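Local coordinates for protein alpha-1,2-mannosidase (Bacteroides thetaiotaomicron, PDB 2WW2) that probably cleaves alpha-1,2-linked mannose from glycans, working as a calcium-dependent, inverting glycoside hydrolase of family 92, at residues 542-547 with 597-602; 685-690 with 713-718; 697-702 with 729-734. All blocks are in the same frame, centred on the assembly; numbering follows the deposited sequence.

Contact 1: 542-547 with 597-602; sequences PMIARL and IGQPWK
Ile544 slides past Ile597 in the opposite direction, flank to flank. Their closest atoms, Ile544 CG1 and Ile597 CD1, are only 3.5 Å apart, a tight fit for two carbons. Ile597 holds CG1 between its backbone N and carbonyl carbon (chi1 62°), and this carries CD1 into the helix 540-551 side chains. There Met543 crosses it at about a right angle, with SD 3.7 Å from Ile597 CD1, while Leu547 meets it tip to tip, the two CD1 atoms 4.0 Å apart. An isoleucine suits this place because CD1 touches all three apolar side chains while its second branch, CG2, also lies against Met543 SD.

The end of the Ile544 CG1 branch, CD1, lies 3.6 Å from Gln599 CD, and the second branch, CG2, stands 3.2 Å from Gln599 OE1 and 3.4 Å from Lys602 NZ; the Ile544 side chain crosses those of Gln599 and Lys602 at about a right angle. Lys602 NZ binds Gln599 OE1 at 2.9 Å in the carbonyl plane, on a lone pair, which helps to set the turn of the amide; Asp548 is the lysine's salt-bridge partner. Replacing Gln599 by alanine removes the amide and is likely to leave Lys602 with one acceptor fewer and Ile544 CD1 and CG2 without their cover. Here helix 540-551 packs against the loop that leads into helix 600-613, within a catalytic domain that in family 92 is built on an (alpha/alpha)6 barrel.

Contact 2: 685-690 with 713-718; sequences YIRKAL and NLSMDS
Arg687 and Lys688 together face Ser715, and the side chain of Arg687 leans over the neighbouring strand from its first atom onward. Its backbone N donates to Ser715 O at 2.8 Å. Arg687 CB then lies 3.4 Å from the same Ser715 O and also touches Asp717 CB. CG and CD run on beside the aspartate, CD coming within 3.5 Å of Asp717 OD2. A bend at chi3 (59°) turns the guanidinium away from a direct pairing: Arg687 NE and Asp717 OD2 stay 4.3 Å apart, the two planes 84° from each other, so the attraction is probably only long-range. NE instead gives its hydrogen to a water 2.6 Å away, lying at the edge of the group and in its plane, and that water donates to Met716 O. At the tip, NH2 rests 3.6 Å from Ser715 CB. A long, flexible cation suits a place where the chain passes the aspartate and the strand edge, and its NE can still reach a bridging water.

On the face away from Tyr685, Lys688 and Ser715, the side chains of Ile686, Ala689, Leu714 and Met716 are buried; Leu714 CD2 reaches Ala689 CB at 3.6 Å and also touches Ile686 CG2. Helix 600-613 reaches both faces, Arg608 touching Met716 on one and Trp601 touching Tyr685 on the other. Between the antiparallel pairs Ile686-Met716 and Lys688-Ser715 the extra residue, Arg687, with helix-like backbone angles, shares Ser715 with Lys688: a classic beta bulge inside the mixed sheet of the catalytic domain.

Contact 3: 697-702 with 729-734; sequences TRNYLT and ADFPYS
Asp730 grips the 697-702 segment with two hydrogen bonds. Its carbonyl O takes the backbone N of Asn699 at 2.9 Å in a nearly straight bond (168°). Its carboxylate OD1 takes the hydroxyl of Thr697, OG1, also at 2.9 Å, from above the carboxylate plane, 42° out of it. OG1 stands between the backbone N and the carbonyl carbon of Thr697 (chi1 65°), which turns it to the acid. The other oxygen, OD2, is bound by Gln727 N, which helps to hold the carboxylate in place. An aspartate suits this place since its short chain lets its carbonyl and carboxylate reach two residues of the same segment, Asn699 and Thr697.

Asn699 continues the polar network with its amide, whose ND2 donates to Gly725 O and Asp595 O, while the ring of Phe731 runs alongside, 4.1 Å from ND2 to CD1. The segment then becomes edge strand 700-702 of a small antiparallel sheet, pairing with strand 651-654, and Thr702 N-caps the following helix through Glu705 N.

Tyr700 carries the packing. Pro732 CA lies over its face in a CH-pi contact, 4.1 Å from the ring centroid, and Asp730 O meets the ring at its edge. A flat ring and a proline suit each other here, the ring offering a face to CA as the two side chains pass in opposite directions. Beyond, Tyr700 OH donates to a water at 2.9 Å, which in turn donates to Ala729 O and Phe731 O, tying the ring's polar end to the C-terminal tail.

Overall arrangement
All three contacts are partly buried and lie on the same side of the chain's centre, 28 to 32 Å from it, their own centres 15 to 19 Å apart. Contact 1 is mainly apolar, helix against loop; contact 2 is mainly backbone hydrogen bonding, with one buried apolar face and one more open, mostly polar face; contact 3 mixes polar grips with aromatic packing at the C-terminal tail. Helix 600-613, which begins in contact 1, also packs on contact 2, where Tyr685 CE1 lies 3.3 Å from Trp601 O. Contact 3 meets contact 1 through Phe731 beside Gly598 and Asn699 beside Pro600. Contacts 2 and 3 interleave along the chain yet do not touch, their nearest atoms about 5 Å apart.

Contact 1: 542-547 with 597-602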
loop_
_atom_site.group_PDB
_atom_site.type_symbol
_atom_site.label_atom_id
_atom_site.label_comp_id
_atom_site.label_asym_id
_atom_site.label_seq_id
_atom_site.Cartn_x
_atom_site.Cartn_y
_atom_site.Cartn_z
ATOM N N PRO A 542 2.082 -10.716 -24.164
ATOM C CA PRO A 542 2.138 -10.799 -22.712
ATOM C C PRO A 542 3.252 -9.939 -22.117
ATOM O O PRO A 542 3.111 -9.440 -21.001
ATOM C CB PRO A 542 2.425 -12.280 -22.450
ATOM C CG PRO A 542 2.032 -12.973 -23.663
ATOM C CD PRO A 542 2.234 -12.033 -24.801
ATOM N N MET A 543 4.359 -9.775 -22.841
ATOM C CA MET A 543 5.438 -8.940 -22.339
ATOM C C MET A 543 5.044 -7.467 -22.321
ATOM O O MET A 543 5.319 -6.758 -21.360
ATOM C CB MET A 543 6.743 -9.131 -23.124
ATOM C CG MET A 543 7.850 -8.250 -22.547
ATOM S SD MET A 543 9.398 -8.261 -23.442
ATOM C CE MET A 543 10.238 -9.612 -22.679
ATOM N N ILE A 544 4.398 -7.014 -23.386
ATOM C CA ILE A 544 3.897 -5.654 -23.454
ATOM C C ILE A 544 2.922 -5.373 -22.300
ATOM O O ILE A 544 2.936 -4.291 -21.699
ATOM C CB ILE A 544 3.189 -5.397 -24.796
ATOM C CG1 ILE A 544 4.211 -5.349 -25.935
ATOM C CG2 ILE A 544 2.343 -4.127 -24.714
ATOM C CD1 ILE A 544 3.597 -5.547 -27.322
ATOM N N ALA A 545 2.092 -6.358 -21.986
ATOM C CA ALA A 545 1.103 -6.213 -20.920
ATOM C C ALA A 545 1.782 -6.077 -19.570
ATOM O O ALA A 545 1.356 -5.302 -18.727
ATOM C CB ALA A 545 0.160 -7.407 -20.912
ATOM N N ARG A 546 2.855 -6.823 -19.370
ATOM C CA ARG A 546 3.571 -6.763 -18.113
ATOM C C ARG A 546 4.351 -5.470 -17.941
ATOM O O ARG A 546 4.470 -4.956 -16.824
ATOM C CB ARG A 546 4.443 -7.993 -17.959
ATOM C CG ARG A 546 3.577 -9.229 -17.917
ATOM C CD ARG A 546 4.386 -10.485 -17.783
ATOM N NE ARG A 546 5.193 -10.498 -16.565
ATOM C CZ ARG A 546 5.768 -11.598 -16.093
ATOM N NH1 ARG A 546 5.603 -12.752 -16.732
ATOM N NH2 ARG A 546 6.501 -11.551 -14.988
ATOM N N LEU A 547 4.860 -4.930 -19.046
ATOM C CA LEU A 547 5.502 -3.627 -19.012
ATOM C C LEU A 547 4.446 -2.587 -18.682
ATOM O O LEU A 547 4.664 -1.695 -17.848
ATOM C CB LEU A 547 6.141 -3.296 -20.358
ATOM C CG LEU A 547 7.454 -4.004 -20.675
ATOM C CD1 LEU A 547 7.814 -3.720 -22.125
ATOM C CD2 LEU A 547 8.560 -3.525 -19.735
ATOM N N ILE A 597 9.707 -5.148 -29.136
ATOM C CA ILE A 597 8.531 -5.984 -29.264
ATOM C C ILE A 597 7.389 -5.247 -29.955
ATOM O O ILE A 597 6.231 -5.611 -29.786
ATOM C CB ILE A 597 8.083 -6.527 -27.878
ATOM C CG1 ILE A 597 7.694 -5.386 -26.945
ATOM C CG2 ILE A 597 9.209 -7.293 -27.238
ATOM C CD1 ILE A 597 7.611 -5.800 -25.493
ATOM N N GLY A 598 7.717 -4.181 -30.684
ATOM C CA GLY A 598 6.796 -3.616 -31.667
ATOM C C GLY A 598 5.935 -2.436 -31.280
ATOM O O GLY A 598 5.042 -2.053 -32.035
ATOM N N GLN A 599 6.183 -1.833 -30.124
ATOM C CA GLN A 599 5.382 -0.669 -29.755
ATOM C C GLN A 599 6.241 0.478 -29.229
ATOM O O GLN A 599 6.117 0.861 -28.061
ATOM C CB GLN A 599 4.313 -1.060 -28.733
ATOM C CG GLN A 599 3.386 -2.199 -29.208
ATOM C CD GLN A 599 2.184 -2.379 -28.299
ATOM O OE1 GLN A 599 2.222 -2.019 -27.119
ATOM N NE2 GLN A 599 1.111 -2.950 -28.840
ATOM N N PRO A 600 7.115 1.028 -30.089
ATOM C CA PRO A 600 8.052 2.085 -29.680
ATOM C C PRO A 600 7.351 3.319 -29.115
ATOM O O PRO A 600 7.948 4.067 -28.340
ATOM C CB PRO A 600 8.823 2.426 -30.980
ATOM C CG PRO A 600 8.053 1.787 -32.081
ATOM C CD PRO A 600 7.322 0.609 -31.487
ATOM N N TRP A 601 6.092 3.530 -29.493
ATOM C CA TRP A 601 5.373 4.711 -29.013
ATOM C C TRP A 601 5.179 4.692 -27.504
ATOM O O TRP A 601 5.138 5.744 -26.881
ATOM C CB TRP A 601 4.031 4.917 -29.739
ATOM C CG TRP A 601 3.059 3.762 -29.646
ATOM C CD1 TRP A 601 2.079 3.581 -28.710
ATOM C CD2 TRP A 601 2.959 2.656 -30.552
ATOM N NE1 TRP A 601 1.391 2.413 -28.963
ATOM C CE2 TRP A 601 1.908 1.830 -30.093
ATOM C CE3 TRP A 601 3.664 2.278 -31.699
ATOM C CZ2 TRP A 601 1.543 0.651 -30.745
ATOM C CZ3 TRP A 601 3.290 1.101 -32.353
ATOM C CH2 TRP A 601 2.241 0.306 -31.872
ATOM N N LYS A 602 5.073 3.497 -26.923
ATOM C CA LYS A 602 4.972 3.373 -25.473
ATOM C C LYS A 602 6.288 3.741 -24.751
ATOM O O LYS A 602 6.266 4.360 -23.701
ATOM C CB LYS A 602 4.474 1.976 -25.092
ATOM C CG LYS A 602 3.008 1.731 -25.526
ATOM C CD LYS A 602 2.484 0.369 -25.001
ATOM C CE LYS A 602 0.985 0.176 -25.264
ATOM N NZ LYS A 602 0.616 -1.226 -24.897
#

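Contact 2: 685-690 with 713-718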
loop_
_atom_site.group_PDB
_atom_site.type_symbol
_atom_site.label_atom_id
_atom_site.label_comp_id
_atom_site.label_asym_id
_atom_site.label_seq_id
_atom_site.Cartn_x
_atom_site.Cartn_y
_atom_site.Cartn_z
ATOM N N TYR A 685 5.876 11.816 -29.011
ATOM C CA TYR A 685 5.885 10.722 -29.991
ATOM C C TYR A 685 6.700 11.046 -31.240
ATOM O O TYR A 685 6.660 12.169 -31.738
ATOM C CB TYR A 685 4.446 10.372 -30.418
ATOM C CG TYR A 685 3.581 9.903 -29.272
ATOM C CD1 TYR A 685 3.822 8.670 -28.661
ATOM C CD2 TYR A 685 2.537 10.691 -28.790
ATOM C CE1 TYR A 685 3.049 8.233 -27.598
ATOM C CE2 TYR A 685 1.758 10.264 -27.730
ATOM C CZ TYR A 685 2.012 9.030 -27.141
ATOM O OH TYR A 685 1.233 8.582 -26.089
ATOM N N ILE A 686 7.403 10.050 -31.768
ATOM C CA ILE A 686 8.079 10.211 -33.054
ATOM C C ILE A 686 7.112 9.817 -34.180
ATOM O O ILE A 686 6.724 8.652 -34.303
ATOM C CB ILE A 686 9.382 9.368 -33.128
ATOM C CG1 ILE A 686 10.391 9.812 -32.055
ATOM C CG2 ILE A 686 10.007 9.415 -34.532
ATOM C CD1 ILE A 686 11.532 8.822 -31.874
ATOM N N ARG A 687 6.701 10.786 -34.990
ATOM C CA ARG A 687 5.807 10.492 -36.112
ATOM C C ARG A 687 6.614 9.971 -37.295
ATOM O O ARG A 687 6.237 8.977 -37.936
ATOM C CB ARG A 687 4.989 11.724 -36.520
ATOM C CG ARG A 687 4.097 11.483 -37.744
ATOM C CD ARG A 687 3.235 12.700 -38.090
ATOM N NE ARG A 687 4.044 13.885 -38.358
ATOM C CZ ARG A 687 4.631 14.148 -39.521
ATOM N NH1 ARG A 687 4.503 13.309 -40.547
ATOM N NH2 ARG A 687 5.341 15.264 -39.660
ATOM N N LYS A 688 7.722 10.641 -37.584
ATOM C CA LYS A 688 8.561 10.291 -38.722
ATOM C C LYS A 688 10.016 10.590 -38.378
ATOM O O LYS A 688 10.297 11.492 -37.577
ATOM C CB LYS A 688 8.121 11.132 -39.930
ATOM C CG LYS A 688 8.800 10.775 -41.233
ATOM C CD LYS A 688 8.347 11.724 -42.359
ATOM C CE LYS A 688 9.152 11.457 -43.631
ATOM N NZ LYS A 688 9.240 12.648 -44.538
ATOM N N ALA A 689 10.945 9.850 -38.976
ATOM C CA ALA A 689 12.369 10.160 -38.800
ATOM C C ALA A 689 13.162 10.046 -40.112
ATOM O O ALA A 689 12.894 9.178 -40.944
ATOM C CB ALA A 689 12.984 9.263 -37.728
ATOM N N LEU A 690 14.107 10.961 -40.298
ATOM C CA LEU A 690 15.128 10.841 -41.325
ATOM C C LEU A 690 16.494 10.675 -40.654
ATOM O O LEU A 690 16.841 11.427 -39.730
ATOM C CB LEU A 690 15.137 12.080 -42.226
ATOM C CG LEU A 690 13.844 12.503 -42.924
ATOM C CD1 LEU A 690 14.057 13.817 -43.659
ATOM C CD2 LEU A 690 13.367 11.422 -43.901
ATOM N N ASN A 713 16.789 13.390 -37.723
ATOM C CA ASN A 713 15.785 14.463 -37.789
ATOM C C ASN A 713 14.404 13.905 -37.468
ATOM O O ASN A 713 13.822 13.182 -38.282
ATOM C CB ASN A 713 15.805 15.098 -39.190
ATOM C CG ASN A 713 14.745 16.189 -39.386
ATOM O OD1 ASN A 713 13.940 16.478 -38.514
ATOM N ND2 ASN A 713 14.755 16.797 -40.560
ATOM N N LEU A 714 13.880 14.244 -36.287
ATOM C CA LEU A 714 12.617 13.684 -35.837
ATOM C C LEU A 714 11.462 14.675 -35.996
ATOM O O LEU A 714 11.611 15.857 -35.680
ATOM C CB LEU A 714 12.723 13.263 -34.371
ATOM C CG LEU A 714 13.885 12.349 -34.006
ATOM C CD1 LEU A 714 13.935 12.133 -32.486
ATOM C CD2 LEU A 714 13.727 11.026 -34.731
ATOM N N SER A 715 10.322 14.178 -36.483
ATOM C CA SER A 715 9.078 14.945 -36.521
ATOM C C SER A 715 8.241 14.487 -35.335
ATOM O O SER A 715 7.764 13.343 -35.320
ATOM C CB SER A 715 8.315 14.666 -37.816
ATOM O OG SER A 715 9.086 15.036 -38.943
ATOM N N MET A 716 8.087 15.356 -34.341
ATOM C CA MET A 716 7.417 14.986 -33.095
ATOM C C MET A 716 5.923 15.277 -33.209
ATOM O O MET A 716 5.531 16.194 -33.918
ATOM C CB MET A 716 8.003 15.748 -31.898
ATOM C CG MET A 716 9.526 15.676 -31.781
ATOM S SD MET A 716 10.155 13.998 -31.651
ATOM C CE MET A 716 9.444 13.456 -30.082
ATOM N N ASP A 717 5.101 14.489 -32.517
ATOM C CA ASP A 717 3.651 14.599 -32.622
ATOM C C ASP A 717 3.022 14.353 -31.255
ATOM O O ASP A 717 3.646 13.749 -30.385
ATOM C CB ASP A 717 3.133 13.575 -33.637
ATOM C CG ASP A 717 1.788 13.962 -34.231
ATOM O OD1 ASP A 717 1.189 14.968 -33.786
ATOM O OD2 ASP A 717 1.325 13.249 -35.149
ATOM N N SER A 718 1.783 14.814 -31.077
ATOM C CA SER A 718 1.029 14.578 -29.848
ATOM C C SER A 718 0.257 13.260 -29.849
ATOM O O SER A 718 -0.310 12.875 -28.823
ATOM C CB SER A 718 0.045 15.729 -29.608
ATOM O OG SER A 718 -0.776 15.849 -30.744
HETATM O O HOH W 1 4.209 15.675 -36.533
HETATM O O HOH W 2 11.495 13.769 -39.762
#

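Contact 3: 697-702 with 729-734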
loop_
_atom_site.group_PDB
_atom_site.type_symbol
_atom_site.label_atom_id
_atom_site.label_comp_id
_atom_site.label_asym_id
_atom_site.label_seq_id
_atom_site.Cartn_x
_atom_site.Cartn_y
_atom_site.Cartn_z
ATOM N N THR A 697 13.272 3.932 -39.873
ATOM C CA THR A 697 12.225 3.342 -39.039
ATOM C C THR A 697 12.770 2.369 -37.980
ATOM O O THR A 697 11.991 1.790 -37.218
ATOM C CB THR A 697 11.169 2.598 -39.882
ATOM O OG1 THR A 697 11.783 1.481 -40.528
ATOM C CG2 THR A 697 10.555 3.527 -40.955
ATOM N N ARG A 698 14.087 2.189 -37.920
ATOM C CA ARG A 698 14.669 1.323 -36.884
ATOM C C ARG A 698 14.511 1.950 -35.503
ATOM O O ARG A 698 14.533 3.171 -35.376
ATOM C CB ARG A 698 16.148 1.044 -37.159
ATOM C CG ARG A 698 16.357 0.212 -38.409
ATOM C CD ARG A 698 17.834 -0.153 -38.605
ATOM N NE ARG A 698 18.711 0.996 -38.826
ATOM C CZ ARG A 698 18.982 1.535 -40.016
ATOM N NH1 ARG A 698 18.412 1.059 -41.130
ATOM N NH2 ARG A 698 19.822 2.565 -40.100
ATOM N N ASN A 699 14.353 1.113 -34.477
ATOM C CA ASN A 699 14.187 1.613 -33.103
ATOM C C ASN A 699 15.509 1.698 -32.355
ATOM O O ASN A 699 15.529 1.719 -31.121
ATOM C CB ASN A 699 13.210 0.740 -32.309
ATOM C CG ASN A 699 11.799 0.774 -32.881
ATOM O OD1 ASN A 699 11.338 1.808 -33.361
ATOM N ND2 ASN A 699 11.105 -0.359 -32.819
ATOM N N TYR A 700 16.607 1.767 -33.102
ATOM C CA TYR A 700 17.941 1.877 -32.514
ATOM C C TYR A 700 18.924 2.510 -33.496
ATOM O O TYR A 700 18.712 2.479 -34.718
ATOM C CB TYR A 700 18.458 0.495 -32.091
ATOM C CG TYR A 700 18.684 -0.448 -33.248
ATOM C CD1 TYR A 700 19.963 -0.673 -33.748
ATOM C CD2 TYR A 700 17.612 -1.112 -33.852
ATOM C CE1 TYR A 700 20.173 -1.541 -34.828
ATOM C CE2 TYR A 700 17.813 -1.969 -34.924
ATOM C CZ TYR A 700 19.098 -2.182 -35.401
ATOM O OH TYR A 700 19.300 -3.034 -36.453
ATOM N N LEU A 701 19.988 3.089 -32.945
ATOM C CA LEU A 701 21.119 3.609 -33.707
ATOM C C LEU A 701 22.341 2.767 -33.363
ATOM O O LEU A 701 22.494 2.354 -32.214
ATOM C CB LEU A 701 21.410 5.051 -33.283
ATOM C CG LEU A 701 20.470 6.167 -33.737
ATOM C CD1 LEU A 701 20.821 7.473 -33.021
ATOM C CD2 LEU A 701 20.542 6.351 -35.243
ATOM N N THR A 702 23.214 2.517 -34.334
ATOM C CA THR A 702 24.474 1.824 -34.004
ATOM C C THR A 702 25.472 2.845 -33.484
ATOM O O THR A 702 25.346 4.035 -33.772
ATOM C CB THR A 702 25.102 1.110 -35.222
ATOM O OG1 THR A 702 25.549 2.080 -36.175
ATOM C CG2 THR A 702 24.082 0.172 -35.883
ATOM N N ALA A 729 12.494 -6.096 -38.660
ATOM C CA ALA A 729 13.720 -5.424 -39.072
ATOM C C ALA A 729 14.002 -4.181 -38.240
ATOM O O ALA A 729 15.121 -3.684 -38.242
ATOM C CB ALA A 729 13.665 -5.050 -40.542
ATOM N N ASP A 730 12.987 -3.664 -37.549
ATOM C CA ASP A 730 13.160 -2.435 -36.784
ATOM C C ASP A 730 13.678 -2.678 -35.359
ATOM O O ASP A 730 14.070 -1.729 -34.678
ATOM C CB ASP A 730 11.841 -1.653 -36.706
ATOM C CG ASP A 730 11.296 -1.291 -38.076
ATOM O OD1 ASP A 730 12.104 -0.993 -38.983
ATOM O OD2 ASP A 730 10.056 -1.304 -38.237
ATOM N N PHE A 731 13.668 -3.931 -34.907
ATOM C CA PHE A 731 13.991 -4.247 -33.508
ATOM C C PHE A 731 15.498 -4.373 -33.263
ATOM O O PHE A 731 16.232 -4.884 -34.116
ATOM C CB PHE A 731 13.287 -5.534 -33.030
ATOM C CG PHE A 731 11.798 -5.566 -33.289
ATOM C CD1 PHE A 731 11.060 -4.393 -33.387
ATOM C CD2 PHE A 731 11.138 -6.781 -33.414
ATOM C CE1 PHE A 731 9.700 -4.434 -33.634
ATOM C CE2 PHE A 731 9.781 -6.832 -33.645
ATOM C CZ PHE A 731 9.058 -5.662 -33.754
ATOM N N PRO A 732 15.966 -3.948 -32.082
ATOM C CA PRO A 732 17.385 -4.108 -31.763
ATOM C C PRO A 732 17.739 -5.558 -31.424
ATOM O O PRO A 732 16.893 -6.467 -31.554
ATOM C CB PRO A 732 17.592 -3.181 -30.548
ATOM C CG PRO A 732 16.330 -2.347 -30.467
ATOM C CD PRO A 732 15.252 -3.206 -31.034
ATOM N N TYR A 733 18.989 -5.777 -31.017
ATOM C CA TYR A 733 19.533 -7.119 -30.840
ATOM C C TYR A 733 18.865 -7.955 -29.741
ATOM O O TYR A 733 18.516 -7.448 -28.683
ATOM C CB TYR A 733 21.033 -7.009 -30.533
ATOM C CG TYR A 733 21.714 -8.315 -30.158
ATOM C CD1 TYR A 733 22.231 -9.155 -31.138
ATOM C CD2 TYR A 733 21.873 -8.684 -28.824
ATOM C CE1 TYR A 733 22.865 -10.322 -30.816
ATOM C CE2 TYR A 733 22.499 -9.861 -28.487
ATOM C CZ TYR A 733 23.004 -10.670 -29.493
ATOM O OH TYR A 733 23.639 -11.825 -29.189
ATOM N N SER A 734 18.700 -9.245 -29.998
ATOM C CA SER A 734 18.480 -10.203 -28.922
ATOM C C SER A 734 19.320 -11.414 -29.233
ATOM O O SER A 734 19.436 -11.811 -30.395
ATOM C CB SER A 734 17.016 -10.649 -28.823
ATOM O OG SER A 734 16.196 -9.625 -28.294
HETATM O O HOH W 3 17.037 -4.749 -36.869
#